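Side-chain contacts in rifamycin polyketide synthase (Amycolatopsis mediterranei, PDB 4LN9), which probably eliminates water from a beta-hydroxyacyl polyketide intermediate, as the double-hotdog dehydratase domain of the terminal rifamycin synthase module: residues A[68-73]-A[77-82]; A[83-88]-A[230-235]; A[182-187]-A[192-197]. All blocks are in the same frame, centred on the assembly; numbering follows the deposited sequence.

Interaction 1 (A[68-73]-A[77-82]); sequences ADHAVR and IVPGTG
The imidazole of His-70 lies flat against Pro-79 on one side and turns its ND1 edge to the backbone of Ile-77. Pro-79 CB sits almost exactly over the ring centre, 3.8 Å from the centroid of His-70 and only 8° off the ring normal, so this is a CH-pi contact across the face. Pro-79 CA lies over the same ring, 3.7 Å from His-70 CE1. At the edge, His-70 ND1 donates to Ile-77 O over 2.9 Å. The bond is somewhat bent, and the carbonyl oxygen lies 22° out of the imidazole plane. With CG swung away from the backbone N of His-70 (chi1 -174°), the ring reaches across to 77-79; bond and proline together then limit how it can turn about its own axis.

The spacing of His-70 and Pro-79 fits the HxxxGxxxxP motif of polyketide synthase dehydratases. In relatives its histidine works with an aspartate from the second hotdog, consistent with the touch between His-70 and Asp-240 of helix 236-251. Phe-198 also meets the His-70 ring, the two planes inclined to each other.

The backbones are joined more loosely, by a weak hydrogen bond from Ile-77 N to His-70 O at 3.4 Å, just beyond the hairpin of strands 70-72 and 75-76. The Ile-77 side chain bridges His-70 and Val-72, two residues apart on the strand. Its CG1 comes into the plane of the imidazole at 3.8 Å from His-70 CE1, and the extended chain then carries CD1 on to Val-72 CG2, 3.7 Å away. Leu-263 of strand 263-272 packs on both Val-72 and Ile-77, while Pro-79 leads straight into helix 80-93 as its N-cap residue.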
ATOM      1  N   ALA A  68     -19.585   1.701 -17.483  1.00 37.28           N
ATOM      2  CA  ALA A  68     -19.899   1.903 -18.893  1.00 38.41           C
ATOM      3  C   ALA A  68     -21.018   2.925 -19.072  1.00 37.64           C
ATOM      4  O   ALA A  68     -21.102   3.588 -20.106  1.00 38.55           O
ATOM      5  CB  ALA A  68     -20.269   0.582 -19.554  1.00 41.99           C
ATOM      6  N   ASP A  69     -21.771   3.168 -17.999  1.00 39.23           N
ATOM      7  CA  ASP A  69     -22.901   4.096 -18.057  1.00 37.19           C
ATOM      8  C   ASP A  69     -22.496   5.566 -17.956  1.00 41.84           C
ATOM      9  O   ASP A  69     -23.347   6.454 -18.000  1.00 43.40           O
ATOM     10  CB  ASP A  69     -23.933   3.756 -16.982  1.00 38.69           C
ATOM     11  CG  ASP A  69     -24.779   2.558 -17.355  1.00 41.68           C
ATOM     12  OD1 ASP A  69     -24.697   2.118 -18.522  1.00 47.50           O
ATOM     13  OD2 ASP A  69     -25.485   2.025 -16.473  1.00 42.34           O
ATOM     14  N   HIS A  70     -21.199   5.819 -17.811  1.00 41.19           N
ATOM     15  CA  HIS A  70     -20.669   7.176 -17.901  1.00 40.09           C
ATOM     16  C   HIS A  70     -19.550   7.234 -18.896  1.00 43.21           C
ATOM     17  O   HIS A  70     -18.447   6.755 -18.631  1.00 46.66           O
ATOM     18  CB  HIS A  70     -20.180   7.651 -16.537  1.00 40.21           C
ATOM     19  CG  HIS A  70     -19.742   9.098 -16.515  1.00 38.71           C
ATOM     20  ND1 HIS A  70     -18.491   9.480 -16.827  1.00 36.92           N
ATOM     21  CD2 HIS A  70     -20.442  10.260 -16.200  1.00 37.75           C
ATOM     22  CE1 HIS A  70     -18.398  10.821 -16.740  1.00 40.42           C
ATOM     23  NE2 HIS A  70     -19.590  11.296 -16.346  1.00 39.27           N
ATOM     24  N   ALA A  71     -19.860   7.715 -20.095  1.00 45.91           N
ATOM     25  CA  ALA A  71     -18.890   7.745 -21.182  1.00 47.40           C
ATOM     26  C   ALA A  71     -19.016   9.061 -21.936  1.00 48.56           C
ATOM     27  O   ALA A  71     -20.125   9.549 -22.157  1.00 58.39           O
ATOM     28  CB  ALA A  71     -19.118   6.570 -22.126  1.00 51.14           C
ATOM     29  N   VAL A  72     -17.883   9.697 -22.210  1.00 50.04           N
ATOM     30  CA  VAL A  72     -17.884  10.963 -22.936  1.00 55.47           C
ATOM     31  C   VAL A  72     -17.258  10.814 -24.323  1.00 56.45           C
ATOM     32  O   VAL A  72     -16.082  10.474 -24.450  1.00 50.78           O
ATOM     33  CB  VAL A  72     -17.160  12.073 -22.145  1.00 54.08           C
ATOM     34  CG1 VAL A  72     -17.127  13.363 -22.949  1.00 61.14           C
ATOM     35  CG2 VAL A  72     -17.835  12.294 -20.800  1.00 56.63           C
ATOM     36  N   ARG A  73     -18.068  11.016 -25.359  1.00 66.33           N
ATOM     37  CA  ARG A  73     -17.720  10.595 -26.716  1.00 66.03           C
ATOM     38  C   ARG A  73     -17.326   9.122 -26.774  1.00 64.79           C
ATOM     39  O   ARG A  73     -16.246   8.770 -27.250  1.00 68.32           O
ATOM     40  CB  ARG A  73     -16.613  11.477 -27.294  1.00 61.37           C
ATOM     41  CG  ARG A  73     -17.067  12.890 -27.625  1.00 69.26           C
ATOM     42  CD  ARG A  73     -16.009  13.910 -27.235  1.00 67.27           C
ATOM     43  NE  ARG A  73     -16.483  15.280 -27.408  1.00 75.57           N
ATOM     44  CZ  ARG A  73     -15.751  16.360 -27.154  1.00 77.40           C
ATOM     45  NH1 ARG A  73     -14.512  16.231 -26.701  1.00 70.27           N
ATOM     46  NH2 ARG A  73     -16.263  17.569 -27.338  1.00 80.93           N
ATOM     47  N   ILE A  77     -15.082   6.981 -18.949  1.00 45.82           N
ATOM     48  CA  ILE A  77     -14.216   7.688 -18.005  1.00 45.99           C
ATOM     49  C   ILE A  77     -14.885   7.772 -16.632  1.00 45.26           C
ATOM     50  O   ILE A  77     -16.101   7.937 -16.545  1.00 37.43           O
ATOM     51  CB  ILE A  77     -13.876   9.112 -18.506  1.00 47.98           C
ATOM     52  CG1 ILE A  77     -15.071  10.052 -18.331  1.00 46.02           C
ATOM     53  CG2 ILE A  77     -13.434   9.079 -19.962  1.00 45.55           C
ATOM     54  CD1 ILE A  77     -14.820  11.459 -18.833  1.00 54.99           C
ATOM     55  N   VAL A  78     -14.121   7.516 -15.569  1.00 39.44           N
ATOM     56  CA  VAL A  78     -14.672   7.613 -14.218  1.00 41.30           C
ATOM     57  C   VAL A  78     -15.126   9.047 -13.961  1.00 39.28           C
ATOM     58  O   VAL A  78     -14.415   9.988 -14.314  1.00 39.16           O
ATOM     59  CB  VAL A  78     -13.651   7.187 -13.139  1.00 39.11           C
ATOM     60  CG1 VAL A  78     -14.198   7.463 -11.745  1.00 33.60           C
ATOM     61  CG2 VAL A  78     -13.303   5.713 -13.294  1.00 37.98           C
ATOM     62  N   PRO A  79     -16.406   9.218 -13.597  1.00 39.27           N
ATOM     63  CA  PRO A  79     -16.891  10.579 -13.389  1.00 33.61           C
ATOM     64  C   PRO A  79     -16.057  11.313 -12.343  1.00 30.71           C
ATOM     65  O   PRO A  79     -15.539  10.691 -11.414  1.00 33.27           O
ATOM     66  CB  PRO A  79     -18.321  10.369 -12.879  1.00 36.25           C
ATOM     67  CG  PRO A  79     -18.331   8.988 -12.316  1.00 35.43           C
ATOM     68  CD  PRO A  79     -17.391   8.204 -13.185  1.00 33.99           C
ATOM     69  N   GLY A  80     -15.951  12.630 -12.484  1.00 35.72           N
ATOM     70  CA  GLY A  80     -15.452  13.480 -11.408  1.00 35.74           C
ATOM     71  C   GLY A  80     -15.982  13.097 -10.038  1.00 37.10           C
ATOM     72  O   GLY A  80     -15.258  13.158  -9.044  1.00 30.01           O
ATOM     73  N   THR A  81     -17.261  12.738  -9.975  1.00 34.23           N
ATOM     74  CA  THR A  81     -17.903  12.405  -8.705  1.00 28.07           C
ATOM     75  C   THR A  81     -17.388  11.089  -8.120  1.00 29.14           C
ATOM     76  O   THR A  81     -17.431  10.881  -6.908  1.00 32.27           O
ATOM     77  CB  THR A  81     -19.433  12.331  -8.851  1.00 31.57           C
ATOM     78  OG1 THR A  81     -19.772  11.401  -9.889  1.00 33.18           O
ATOM     79  CG2 THR A  81     -19.999  13.698  -9.205  1.00 30.52           C
ATOM     80  N   GLY A  82     -16.937  10.189  -8.988  1.00 27.71           N
ATOM     81  CA  GLY A  82     -16.312   8.952  -8.532  1.00 25.90           C
ATOM     82  C   GLY A  82     -14.994   9.232  -7.841  1.00 25.90           C
ATOM     83  O   GLY A  82     -14.670   8.624  -6.821  1.00 29.90           O
TER

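Interaction 2 (A[83-88]-A[230-235]); sequences LVELAV and GRFGIH
Glu-85 reaches from helix 80-93 to two successive peptide N-H groups, those of Gly-233 and Ile-234, in the loop ahead of helix 236-251. The hydrogen bonds differ in geometry. Ile-234 N points nearly straight at Glu-85 OE1, at 2.9 Å with an N-H...O angle of 173°, but comes from above the carboxylate plane. Gly-233 N meets Glu-85 OE2 on the syn side at 2.8 Å, closer to that plane and along a more bent path. A kink in the glutamate chain (chi2 79°) helps present both oxygens to the loop. His-38 NE2 supplies a further hydrogen bond to OE2.

The remaining contacts are van der Waals ones. Glu-85 OE2 lies at the edge of the Phe-232 ring, 3.4 Å from CD1, with the carboxylate plane almost perpendicular to the ring. Ile-234 CG2 approaches Glu-85 OE1 at 3.9 Å.

Helix 80-93 of one hotdog is thus joined to the loop leading into the HPxLLD motif of the other. Two backbone donors and a histidine around a buried carboxylate would be expected to stabilise Glu-85 as its anion.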
ATOM      1  N   LEU A  83     -14.250  10.190  -8.381  1.00 28.97           N
ATOM      2  CA  LEU A  83     -12.997  10.623  -7.777  1.00 30.70           C
ATOM      3  C   LEU A  83     -13.237  11.311  -6.436  1.00 30.54           C
ATOM      4  O   LEU A  83     -12.536  11.049  -5.458  1.00 27.29           O
ATOM      5  CB  LEU A  83     -12.248  11.557  -8.732  1.00 26.71           C
ATOM      6  CG  LEU A  83     -11.856  10.896 -10.054  1.00 32.80           C
ATOM      7  CD1 LEU A  83     -10.989  11.824 -10.893  1.00 37.53           C
ATOM      8  CD2 LEU A  83     -11.144   9.576  -9.792  1.00 40.13           C
ATOM      9  N   VAL A  84     -14.278  12.137  -6.381  1.00 25.73           N
ATOM     10  CA  VAL A  84     -14.714  12.760  -5.133  1.00 31.37           C
ATOM     11  C   VAL A  84     -15.032  11.719  -4.062  1.00 27.23           C
ATOM     12  O   VAL A  84     -14.597  11.845  -2.916  1.00 26.90           O
ATOM     13  CB  VAL A  84     -15.945  13.665  -5.351  1.00 29.29           C
ATOM     14  CG1 VAL A  84     -16.544  14.084  -4.016  1.00 30.20           C
ATOM     15  CG2 VAL A  84     -15.565  14.885  -6.176  1.00 29.42           C
ATOM     16  N   GLU A  85     -15.758  10.672  -4.447  1.00 27.27           N
ATOM     17  CA  GLU A  85     -16.127   9.610  -3.511  1.00 28.28           C
ATOM     18  C   GLU A  85     -14.894   8.872  -2.994  1.00 25.38           C
ATOM     19  O   GLU A  85     -14.803   8.549  -1.810  1.00 27.90           O
ATOM     20  CB  GLU A  85     -17.114   8.625  -4.156  1.00 29.76           C
ATOM     21  CG  GLU A  85     -17.165   7.248  -3.495  1.00 33.64           C
ATOM     22  CD  GLU A  85     -17.985   7.224  -2.211  1.00 32.81           C
ATOM     23  OE1 GLU A  85     -18.623   8.248  -1.888  1.00 35.15           O
ATOM     24  OE2 GLU A  85     -17.981   6.182  -1.519  1.00 34.75           O
ATOM     25  N   LEU A  86     -13.961   8.583  -3.894  1.00 28.22           N
ATOM     26  CA  LEU A  86     -12.706   7.953  -3.508  1.00 27.57           C
ATOM     27  C   LEU A  86     -11.961   8.817  -2.497  1.00 22.97           C
ATOM     28  O   LEU A  86     -11.448   8.315  -1.497  1.00 24.77           O
ATOM     29  CB  LEU A  86     -11.835   7.708  -4.739  1.00 28.22           C
ATOM     30  CG  LEU A  86     -12.461   6.797  -5.796  1.00 31.78           C
ATOM     31  CD1 LEU A  86     -11.517   6.601  -6.974  1.00 31.52           C
ATOM     32  CD2 LEU A  86     -12.856   5.459  -5.187  1.00 34.72           C
ATOM     33  N   ALA A  87     -11.878  10.112  -2.784  1.00 27.81           N
ATOM     34  CA  ALA A  87     -11.135  11.041  -1.941  1.00 27.98           C
ATOM     35  C   ALA A  87     -11.757  11.112  -0.556  1.00 31.63           C
ATOM     36  O   ALA A  87     -11.060  11.022   0.453  1.00 28.41           O
ATOM     37  CB  ALA A  87     -11.096  12.423  -2.577  1.00 27.62           C
ATOM     38  N   VAL A  88     -13.080  11.208  -0.504  1.00 29.28           N
ATOM     39  CA  VAL A  88     -13.750  11.329   0.778  1.00 25.65           C
ATOM     40  C   VAL A  88     -13.743  10.026   1.578  1.00 24.43           C
ATOM     41  O   VAL A  88     -13.548  10.050   2.793  1.00 27.24           O
ATOM     42  CB  VAL A  88     -15.181  11.869   0.633  1.00 23.68           C
ATOM     43  CG1 VAL A  88     -15.923  11.759   1.958  1.00 30.61           C
ATOM     44  CG2 VAL A  88     -15.147  13.312   0.147  1.00 26.51           C
ATOM     45  N   GLY A 230     -25.990   1.623  -1.448  1.00 28.08           N
ATOM     46  CA  GLY A 230     -25.949   1.461  -0.002  1.00 25.74           C
ATOM     47  C   GLY A 230     -24.541   1.265   0.537  1.00 33.03           C
ATOM     48  O   GLY A 230     -24.295   1.472   1.725  1.00 37.49           O
ATOM     49  N   ARG A 231     -23.616   0.844  -0.324  1.00 33.93           N
ATOM     50  CA  ARG A 231     -22.239   0.586   0.111  1.00 35.05           C
ATOM     51  C   ARG A 231     -21.302   1.786  -0.076  1.00 36.41           C
ATOM     52  O   ARG A 231     -20.146   1.746   0.349  1.00 37.70           O
ATOM     53  CB  ARG A 231     -21.649  -0.641  -0.594  1.00 33.63           C
ATOM     54  CG  ARG A 231     -22.495  -1.904  -0.529  1.00 38.68           C
ATOM     55  CD  ARG A 231     -21.778  -3.067  -1.207  1.00 50.18           C
ATOM     56  NE  ARG A 231     -20.459  -3.312  -0.624  1.00 54.48           N
ATOM     57  CZ  ARG A 231     -19.365  -3.593  -1.326  1.00 50.14           C
ATOM     58  NH1 ARG A 231     -19.420  -3.661  -2.649  1.00 50.10           N
ATOM     59  NH2 ARG A 231     -18.215  -3.821  -0.703  1.00 49.64           N
ATOM     60  N   PHE A 232     -21.766   2.797  -0.808  1.00 30.76           N
ATOM     61  CA  PHE A 232     -20.983   4.013  -1.039  1.00 30.76           C
ATOM     62  C   PHE A 232     -21.165   5.020   0.094  1.00 35.17           C
ATOM     63  O   PHE A 232     -22.176   4.998   0.796  1.00 33.87           O
ATOM     64  CB  PHE A 232     -21.384   4.666  -2.363  1.00 29.28           C
ATOM     65  CG  PHE A 232     -20.795   4.000  -3.571  1.00 33.36           C
ATOM     66  CD1 PHE A 232     -19.450   4.142  -3.869  1.00 32.44           C
ATOM     67  CD2 PHE A 232     -21.603   3.314  -4.462  1.00 34.08           C
ATOM     68  CE1 PHE A 232     -18.910   3.561  -5.000  1.00 33.94           C
ATOM     69  CE2 PHE A 232     -21.075   2.749  -5.608  1.00 39.29           C
ATOM     70  CZ  PHE A 232     -19.724   2.864  -5.872  1.00 40.86           C
ATOM     71  N   GLY A 233     -20.229   5.957   0.207  1.00 30.63           N
ATOM     72  CA  GLY A 233     -20.502   7.220   0.881  1.00 31.96           C
ATOM     73  C   GLY A 233     -21.637   7.952   0.193  1.00 32.41           C
ATOM     74  O   GLY A 233     -22.722   8.108   0.755  1.00 32.74           O
ATOM     75  N   ILE A 234     -21.424   8.283  -1.076  1.00 27.51           N
ATOM     76  CA  ILE A 234     -22.522   8.592  -1.982  1.00 28.76           C
ATOM     77  C   ILE A 234     -22.236   8.013  -3.370  1.00 29.87           C
ATOM     78  O   ILE A 234     -21.105   8.081  -3.852  1.00 26.66           O
ATOM     79  CB  ILE A 234     -22.748  10.115  -2.088  1.00 26.35           C
ATOM     80  CG1 ILE A 234     -24.006  10.423  -2.903  1.00 25.42           C
ATOM     81  CG2 ILE A 234     -21.526  10.799  -2.686  1.00 31.09           C
ATOM     82  CD1 ILE A 234     -24.476  11.855  -2.785  1.00 28.41           C
ATOM     83  N   HIS A 235     -23.205   7.292  -3.928  1.00 26.85           N
ATOM     84  CA  HIS A 235     -23.018   6.693  -5.247  1.00 25.66           C
ATOM     85  C   HIS A 235     -22.686   7.746  -6.277  1.00 27.67           C
ATOM     86  O   HIS A 235     -23.327   8.801  -6.311  1.00 24.72           O
ATOM     87  CB  HIS A 235     -24.248   5.885  -5.664  1.00 27.62           C
ATOM     88  CG  HIS A 235     -24.038   5.049  -6.908  1.00 26.22           C
ATOM     89  ND1 HIS A 235     -23.661   5.587  -8.081  1.00 30.12           N
ATOM     90  CD2 HIS A 235     -24.182   3.681  -7.131  1.00 27.15           C
ATOM     91  CE1 HIS A 235     -23.548   4.616  -9.005  1.00 31.31           C
ATOM     92  NE2 HIS A 235     -23.895   3.453  -8.430  1.00 27.93           N
TER

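Interaction 3 (A[182-187]-A[192-197]); sequences GAYDVL and YGYGPT
Tyr-192 and Tyr-194 belong to a sequence that matches the GYxYGPxF motif of polyketide synthase dehydratases, and across the turn they meet Leu-187 and Tyr-184 of helix 183-190. The turn is closed by Tyr-192 N, which donates to Leu-187 O at 2.9 Å with an N-H...O angle of 140°. That same oxygen lies near the plane of the Tyr-192 ring at its edge, and 3.6 Å from Tyr-192 CB; the CB atoms of Leu-187 and Tyr-192 stand 4.3 Å apart.

The two strand tyrosines take the same first torsion (Tyr-194 chi1 -61°) and, two residues apart, lean out from the same side of the strand. Tyr-194 meets the helix along the CD2-CE2 side of its ring. Its CE2 meets Leu-187 CD1 at 4.1 Å, the methyl lying at the edge near the ring plane, while its CD2 lies 3.9 Å from Tyr-184 CE2, in turn at the edge of the Tyr-184 ring. The side chains of Tyr-184 and Tyr-194 cross at about a right angle. A water donates to Tyr-192 O at 2.9 Å and also approaches Tyr-184 O, filling in between helix and strand; that second distance is short and its detail doubtful.

The phenol ends find partners elsewhere: Tyr-184 OH is hydrogen-bonded to His-244 NE2 and Val-201 N, and Tyr-192 OH to Arg-262 N. Helix 183-187 and strand 192-194 run at 135° to each other, their axes 7.8 Å apart at the closest. Helix 236-251 packs against the three tyrosines, with the His-244 ring inclined to that of Tyr-194 and almost perpendicular to that of Tyr-184, while strand 192-194 pairs antiparallel with strand 70-72.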
ATOM      1  N   GLY A 182     -37.115  13.943 -23.766  1.00 45.62           N
ATOM      2  CA  GLY A 182     -36.066  14.090 -24.743  1.00 48.15           C
ATOM      3  C   GLY A 182     -34.717  14.593 -24.273  1.00 57.55           C
ATOM      4  O   GLY A 182     -33.745  14.513 -24.990  1.00 52.35           O
ATOM      5  N   ALA A 183     -34.651  15.088 -23.053  1.00 51.10           N
ATOM      6  CA  ALA A 183     -33.469  15.804 -22.567  1.00 50.18           C
ATOM      7  C   ALA A 183     -32.195  14.952 -22.560  1.00 43.62           C
ATOM      8  O   ALA A 183     -31.130  15.423 -22.959  1.00 47.01           O
ATOM      9  CB  ALA A 183     -33.731  16.397 -21.187  1.00 51.97           C
ATOM     10  N   TYR A 184     -32.291  13.725 -22.052  1.00 42.42           N
ATOM     11  CA  TYR A 184     -31.125  12.842 -21.962  1.00 46.15           C
ATOM     12  C   TYR A 184     -30.637  12.404 -23.350  1.00 54.71           C
ATOM     13  O   TYR A 184     -29.485  12.002 -23.511  1.00 55.35           O
ATOM     14  CB  TYR A 184     -31.427  11.615 -21.086  1.00 43.38           C
ATOM     15  CG  TYR A 184     -31.123  11.793 -19.604  1.00 45.50           C
ATOM     16  CD1 TYR A 184     -32.050  11.423 -18.634  1.00 41.05           C
ATOM     17  CD2 TYR A 184     -29.870  12.221 -19.172  1.00 42.56           C
ATOM     18  CE1 TYR A 184     -31.775  11.568 -17.285  1.00 47.11           C
ATOM     19  CE2 TYR A 184     -29.586  12.368 -17.824  1.00 41.38           C
ATOM     20  CZ  TYR A 184     -30.542  12.044 -16.884  1.00 40.39           C
ATOM     21  OH  TYR A 184     -30.268  12.197 -15.543  1.00 37.50           O
ATOM     22  N   ASP A 185     -31.505  12.526 -24.352  1.00 60.18           N
ATOM     23  CA  ASP A 185     -31.121  12.282 -25.743  1.00 51.58           C
ATOM     24  C   ASP A 185     -30.363  13.473 -26.320  1.00 51.05           C
ATOM     25  O   ASP A 185     -29.388  13.307 -27.053  1.00 53.88           O
ATOM     26  CB  ASP A 185     -32.354  11.988 -26.602  1.00 55.94           C
ATOM     27  CG  ASP A 185     -32.880  10.579 -26.408  1.00 62.92           C
ATOM     28  OD1 ASP A 185     -32.138   9.732 -25.868  1.00 62.62           O
ATOM     29  OD2 ASP A 185     -34.036  10.315 -26.803  1.00 71.48           O
ATOM     30  N   VAL A 186     -30.834  14.673 -26.002  1.00 51.63           N
ATOM     31  CA  VAL A 186     -30.206  15.895 -26.485  1.00 56.66           C
ATOM     32  C   VAL A 186     -28.810  16.066 -25.888  1.00 63.30           C
ATOM     33  O   VAL A 186     -27.899  16.569 -26.548  1.00 56.93           O
ATOM     34  CB  VAL A 186     -31.069  17.130 -26.158  1.00 52.79           C
ATOM     35  CG1 VAL A 186     -30.401  18.396 -26.674  1.00 55.23           C
ATOM     36  CG2 VAL A 186     -32.461  16.974 -26.753  1.00 58.13           C
ATOM     37  N   LEU A 187     -28.622  15.533 -24.682  1.00 55.80           N
ATOM     38  CA  LEU A 187     -27.311  15.508 -24.037  1.00 61.40           C
ATOM     39  C   LEU A 187     -26.365  14.504 -24.694  1.00 49.24           C
ATOM     40  O   LEU A 187     -25.184  14.793 -24.892  1.00 57.02           O
ATOM     41  CB  LEU A 187     -27.453  15.204 -22.542  1.00 51.43           C
ATOM     42  CG  LEU A 187     -28.015  16.323 -21.661  1.00 49.26           C
ATOM     43  CD1 LEU A 187     -27.978  15.928 -20.192  1.00 46.23           C
ATOM     44  CD2 LEU A 187     -27.255  17.621 -21.889  1.00 50.77           C
ATOM     45  N   TYR A 192     -22.515  13.859 -24.159  1.00 59.41           N
ATOM     46  CA  TYR A 192     -22.642  13.256 -22.831  1.00 52.08           C
ATOM     47  C   TYR A 192     -23.415  11.942 -22.899  1.00 52.79           C
ATOM     48  O   TYR A 192     -24.645  11.946 -22.942  1.00 56.64           O
ATOM     49  CB  TYR A 192     -23.370  14.209 -21.876  1.00 55.33           C
ATOM     50  CG  TYR A 192     -22.658  15.519 -21.624  1.00 57.61           C
ATOM     51  CD1 TYR A 192     -21.642  15.609 -20.682  1.00 60.42           C
ATOM     52  CD2 TYR A 192     -23.106  16.695 -22.213  1.00 61.32           C
ATOM     53  CE1 TYR A 192     -21.026  16.815 -20.406  1.00 57.68           C
ATOM     54  CE2 TYR A 192     -22.499  17.907 -21.942  1.00 62.64           C
ATOM     55  CZ  TYR A 192     -21.463  17.962 -21.036  1.00 60.95           C
ATOM     56  OH  TYR A 192     -20.853  19.166 -20.764  1.00 69.08           O
ATOM     57  N   GLY A 193     -22.710  10.824 -22.748  1.00 47.63           N
ATOM     58  CA  GLY A 193     -23.357   9.518 -22.830  1.00 48.44           C
ATOM     59  C   GLY A 193     -23.748   8.951 -21.476  1.00 51.25           C
ATOM     60  O   GLY A 193     -23.085   8.047 -20.966  1.00 46.76           O
ATOM     61  N   TYR A 194     -24.873   9.406 -20.933  1.00 43.52           N
ATOM     62  CA  TYR A 194     -25.385   8.828 -19.695  1.00 41.72           C
ATOM     63  C   TYR A 194     -26.213   7.577 -19.964  1.00 45.73           C
ATOM     64  O   TYR A 194     -27.326   7.658 -20.484  1.00 43.19           O
ATOM     65  CB  TYR A 194     -26.213   9.844 -18.906  1.00 39.21           C
ATOM     66  CG  TYR A 194     -25.443  11.073 -18.478  1.00 37.92           C
ATOM     67  CD1 TYR A 194     -24.415  10.990 -17.544  1.00 38.10           C
ATOM     68  CD2 TYR A 194     -25.804  12.329 -18.943  1.00 34.53           C
ATOM     69  CE1 TYR A 194     -23.736  12.121 -17.127  1.00 34.52           C
ATOM     70  CE2 TYR A 194     -25.131  13.463 -18.534  1.00 37.70           C
ATOM     71  CZ  TYR A 194     -24.092  13.354 -17.635  1.00 35.30           C
ATOM     72  OH  TYR A 194     -23.417  14.485 -17.232  1.00 41.72           O
ATOM     73  N   GLY A 195     -25.684   6.429 -19.559  1.00 38.32           N
ATOM     74  CA  GLY A 195     -26.470   5.203 -19.519  1.00 41.82           C
ATOM     75  C   GLY A 195     -27.409   5.166 -18.329  1.00 43.08           C
ATOM     76  O   GLY A 195     -27.437   6.097 -17.525  1.00 43.14           O
ATOM     77  N   PRO A 196     -28.109   4.034 -18.156  1.00 44.74           N
ATOM     78  CA  PRO A 196     -29.208   3.862 -17.208  1.00 44.15           C
ATOM     79  C   PRO A 196     -28.827   4.187 -15.766  1.00 46.66           C
ATOM     80  O   PRO A 196     -29.649   4.725 -15.025  1.00 37.06           O
ATOM     81  CB  PRO A 196     -29.549   2.378 -17.340  1.00 44.65           C
ATOM     82  CG  PRO A 196     -29.182   2.044 -18.744  1.00 46.29           C
ATOM     83  CD  PRO A 196     -27.964   2.869 -19.048  1.00 45.60           C
ATOM     84  N   THR A 197     -27.633   3.785 -15.342  1.00 39.27           N
ATOM     85  CA  THR A 197     -27.198   4.062 -13.976  1.00 40.25           C
ATOM     86  C   THR A 197     -27.200   5.559 -13.673  1.00 36.15           C
ATOM     87  O   THR A 197     -27.567   5.975 -12.573  1.00 38.68           O
ATOM     88  CB  THR A 197     -25.805   3.479 -13.679  1.00 34.65           C
ATOM     89  OG1 THR A 197     -25.807   2.072 -13.953  1.00 37.67           O
ATOM     90  CG2 THR A 197     -25.436   3.702 -12.219  1.00 37.84           C
TER
HETATM   91  O   HOH W   1     -27.398  11.489 -22.175  1.00 46.64           O

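From the N terminus, interaction 1 closes first, a short loop around the hairpin that ends at the start of helix 80-93. The same helix then opens interaction 2, whose partner lies 142 residues further on in the second hotdog. Within that long loop nests interaction 3, a local turn from helix 183-190 into strand 192-194. None of the loops cross. Although interactions 1 and 3 are far apart in sequence, they adjoin in space: strands 70-72 and 192-194 are neighbours in a small sheet, and Asp-69 OD2 probably hydrogen-bonds to Thr-197 OG1, which ties the first hotdog to the second. Interactions 2 and 3 touch where His-235 packs on Thr-197, both in the second hotdog.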